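Local atomic coordinates of phosphotransferase system, HPr-related proteins (Thermoanaerobacter tengcongensis, PDB entry 3LNW), a protein that probably serves as a general, non-sugar-specific phosphocarrier component of the phosphoenolpyruvate-dependent sugar phosphotransferase system in the cytoplasm. Residues Val35-Lys40 with Leu53-Gly58. Residues are numbered along the deposited sequence; the frame is centred on the assembly and turned at random.
Sequences VEKDNK and LGVSQG
Lys37, at the end of strand 32-37, and Leu53, in the last turn of helix 47-53, bring their CA atoms to 6.6 Å as the helix end settles over a hairpin. The strand turns back through a type II' beta turn from Lys37 to Lys40, with the two end residues joined by paired backbone hydrogen bonds, Lys37 N to Lys40 O and Lys40 N to Lys37 O. Onto this rung Leu53 lowers its forked end, a worked example of a branched side chain spanning two strands of a hairpin. Its CD2 branch reaches the inner strand, 3.6 Å from Val35 CG1, while its CD1 branch lies over the returning strand, 3.3 Å from Lys40 CG. Between the branches, Leu53 CG rests 3.7 Å from Lys37 CB.

The fold is that of HPr, an open-faced beta-sandwich with a four-stranded antiparallel sheet, and the hairpin here joins its strands 32-37 and 40-43. Val35 extends the apolar layer inward, touching Ile50 of the same helix as well as Val61 and Leu63 of strand 60-66.

Lys37, on the same side of its strand as Val35, runs along the chain leaving the helix. With CG anti to the backbone N (chi1 167°), its extended methylenes pass the carbonyls of the departing chain, CD 3.3 Å from Leu53 O and CE 3.4 Å from Gly54 O. Gly54 leaves the helix with positive phi (57°), and Val55 follows, its CG2 3.9 Å from Lys37 CD. The lysine chain bends at its last bond (chi4 59°), and NZ makes a long salt bridge to Asp38 OD2 at 3.8 Å and a weak hydrogen bond to Asn59 OD1.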
ATOM      1  N   VAL A  35      -3.563   2.952  -3.883  1.00 27.21           N
ATOM      2  CA  VAL A  35      -3.083   1.662  -4.355  1.00 24.81           C
ATOM      3  C   VAL A  35      -3.909   1.238  -5.553  1.00 27.42           C
ATOM      4  O   VAL A  35      -5.138   1.233  -5.505  1.00 25.64           O
ATOM      5  CB  VAL A  35      -3.176   0.574  -3.279  1.00 21.81           C
ATOM      6  CG1 VAL A  35      -2.543  -0.718  -3.780  1.00 19.04           C
ATOM      7  CG2 VAL A  35      -2.502   1.041  -2.003  1.00 23.41           C
ATOM      8  N   GLU A  36      -3.218   0.895  -6.633  1.00 28.47           N
ATOM      9  CA  GLU A  36      -3.875   0.452  -7.853  1.00 30.35           C
ATOM     10  C   GLU A  36      -3.498  -0.992  -8.179  1.00 25.60           C
ATOM     11  O   GLU A  36      -2.337  -1.358  -8.117  1.00 23.70           O
ATOM     12  CB  GLU A  36      -3.529   1.386  -9.018  1.00 25.49           C
ATOM     13  CG  GLU A  36      -4.051   0.923 -10.365  1.00 34.96           C
ATOM     14  CD  GLU A  36      -3.772   1.930 -11.461  1.00 46.62           C
ATOM     15  OE1 GLU A  36      -3.485   3.100 -11.129  1.00 47.30           O
ATOM     16  OE2 GLU A  36      -3.832   1.552 -12.650  1.00 61.17           O
ATOM     17  N   LYS A  37      -4.488  -1.811  -8.514  1.00 31.27           N
ATOM     18  CA  LYS A  37      -4.249  -3.187  -8.931  1.00 34.55           C
ATOM     19  C   LYS A  37      -5.101  -3.496 -10.133  1.00 43.90           C
ATOM     20  O   LYS A  37      -6.206  -3.175 -10.108  1.00 41.27           O
ATOM     21  CB  LYS A  37      -4.711  -4.138  -7.838  1.00 34.15           C
ATOM     22  CG  LYS A  37      -4.803  -5.572  -8.298  1.00 36.05           C
ATOM     23  CD  LYS A  37      -5.087  -6.530  -7.163  1.00 40.13           C
ATOM     24  CE  LYS A  37      -5.729  -7.804  -7.665  1.00 41.13           C
ATOM     25  NZ  LYS A  37      -4.870  -8.506  -8.658  1.00 54.53           N
ATOM     26  N   ASP A  38      -4.655  -4.111 -11.201  1.00 50.60           N
ATOM     27  CA  ASP A  38      -5.522  -4.118 -12.402  1.00 46.56           C
ATOM     28  C   ASP A  38      -5.841  -2.669 -12.849  1.00 54.94           C
ATOM     29  O   ASP A  38      -4.959  -1.927 -13.279  1.00 68.75           O
ATOM     30  CB  ASP A  38      -6.771  -5.007 -12.428  1.00 43.90           C
ATOM     31  CG  ASP A  38      -6.467  -6.405 -11.954  1.00 58.76           C
ATOM     32  OD1 ASP A  38      -5.385  -6.924 -12.321  1.00 61.30           O
ATOM     33  OD2 ASP A  38      -7.283  -6.982 -11.210  1.00 64.56           O
ATOM     34  N   ASN A  39      -7.102  -2.269 -12.728  1.00 41.25           N
ATOM     35  CA  ASN A  39      -7.524  -0.947 -13.191  1.00 48.20           C
ATOM     36  C   ASN A  39      -8.162  -0.137 -12.076  1.00 41.12           C
ATOM     37  O   ASN A  39      -8.653   0.978 -12.286  1.00 45.15           O
ATOM     38  CB  ASN A  39      -8.545  -1.073 -14.312  1.00 67.76           C
ATOM     39  CG  ASN A  39      -8.165  -0.264 -15.509  1.00 79.57           C
ATOM     40  OD1 ASN A  39      -7.147   0.431 -15.489  1.00 67.69           O
ATOM     41  ND2 ASN A  39      -8.978  -0.326 -16.561  1.00 82.86           N
ATOM     42  N   LYS A  40      -8.135  -0.701 -10.878  1.00 41.70           N
ATOM     43  CA  LYS A  40      -8.895  -0.170  -9.762  1.00 29.92           C
ATOM     44  C   LYS A  40      -7.983   0.542  -8.792  1.00 29.13           C
ATOM     45  O   LYS A  40      -7.158  -0.089  -8.152  1.00 33.87           O
ATOM     46  CB  LYS A  40      -9.624  -1.317  -9.045  1.00 37.92           C
ATOM     47  CG  LYS A  40     -10.342  -0.956  -7.741  1.00 49.85           C
ATOM     48  CD  LYS A  40     -11.776  -0.578  -7.991  1.00 63.72           C
ATOM     49  CE  LYS A  40     -12.656  -0.671  -6.749  1.00 68.23           C
ATOM     50  NZ  LYS A  40     -13.788   0.296  -6.780  1.00 72.48           N
ATOM     51  N   LEU A  53      -9.785  -4.371  -3.257  1.00 30.53           N
ATOM     52  CA  LEU A  53      -8.775  -4.542  -4.288  1.00 23.82           C
ATOM     53  C   LEU A  53      -8.422  -6.017  -4.445  1.00 27.26           C
ATOM     54  O   LEU A  53      -7.982  -6.452  -5.508  1.00 35.29           O
ATOM     55  CB  LEU A  53      -7.533  -3.718  -3.947  1.00 28.45           C
ATOM     56  CG  LEU A  53      -6.851  -2.996  -5.107  1.00 30.45           C
ATOM     57  CD1 LEU A  53      -7.877  -2.296  -5.964  1.00 28.90           C
ATOM     58  CD2 LEU A  53      -5.826  -2.006  -4.586  1.00 32.08           C
ATOM     59  N   GLY A  54      -8.625  -6.783  -3.379  1.00 29.98           N
ATOM     60  CA  GLY A  54      -8.344  -8.206  -3.396  1.00 23.84           C
ATOM     61  C   GLY A  54      -6.909  -8.505  -3.776  1.00 31.52           C
ATOM     62  O   GLY A  54      -6.648  -9.223  -4.741  1.00 34.59           O
ATOM     63  N   VAL A  55      -5.972  -7.955  -3.012  1.00 25.50           N
ATOM     64  CA  VAL A  55      -4.561  -8.147  -3.300  1.00 29.14           C
ATOM     65  C   VAL A  55      -4.015  -9.380  -2.593  1.00 31.60           C
ATOM     66  O   VAL A  55      -3.943  -9.427  -1.365  1.00 24.74           O
ATOM     67  CB  VAL A  55      -3.732  -6.919  -2.903  1.00 31.24           C
ATOM     68  CG1 VAL A  55      -2.312  -7.041  -3.448  1.00 26.05           C
ATOM     69  CG2 VAL A  55      -4.392  -5.657  -3.421  1.00 28.19           C
ATOM     70  N   SER A  56      -3.632 -10.374  -3.386  1.00 25.76           N
ATOM     71  CA  SER A  56      -3.102 -11.620  -2.856  1.00 25.75           C
ATOM     72  C   SER A  56      -1.590 -11.690  -3.037  1.00 29.75           C
ATOM     73  O   SER A  56      -0.991 -10.824  -3.673  1.00 31.24           O
ATOM     74  CB  SER A  56      -3.762 -12.805  -3.551  1.00 24.55           C
ATOM     75  OG  SER A  56      -5.170 -12.718  -3.458  1.00 40.37           O
ATOM     76  N   GLN A  57      -0.978 -12.723  -2.471  1.00 34.56           N
ATOM     77  CA  GLN A  57       0.458 -12.932  -2.620  1.00 32.87           C
ATOM     78  C   GLN A  57       0.826 -13.022  -4.090  1.00 27.43           C
ATOM     79  O   GLN A  57       0.166 -13.723  -4.858  1.00 27.16           O
ATOM     80  CB  GLN A  57       0.896 -14.210  -1.902  1.00 28.33           C
ATOM     81  CG  GLN A  57       2.380 -14.514  -2.033  1.00 30.85           C
ATOM     82  CD  GLN A  57       2.769 -15.817  -1.360  1.00 34.41           C
ATOM     83  OE1 GLN A  57       1.976 -16.756  -1.295  1.00 41.87           O
ATOM     84  NE2 GLN A  57       3.997 -15.879  -0.856  1.00 33.45           N
ATOM     85  N   GLY A  58       1.878 -12.307  -4.478  1.00 27.71           N
ATOM     86  CA  GLY A  58       2.374 -12.355  -5.841  1.00 23.50           C
ATOM     87  C   GLY A  58       1.795 -11.286  -6.746  1.00 31.86           C
ATOM     88  O   GLY A  58       2.318 -11.038  -7.829  1.00 31.40           O
TER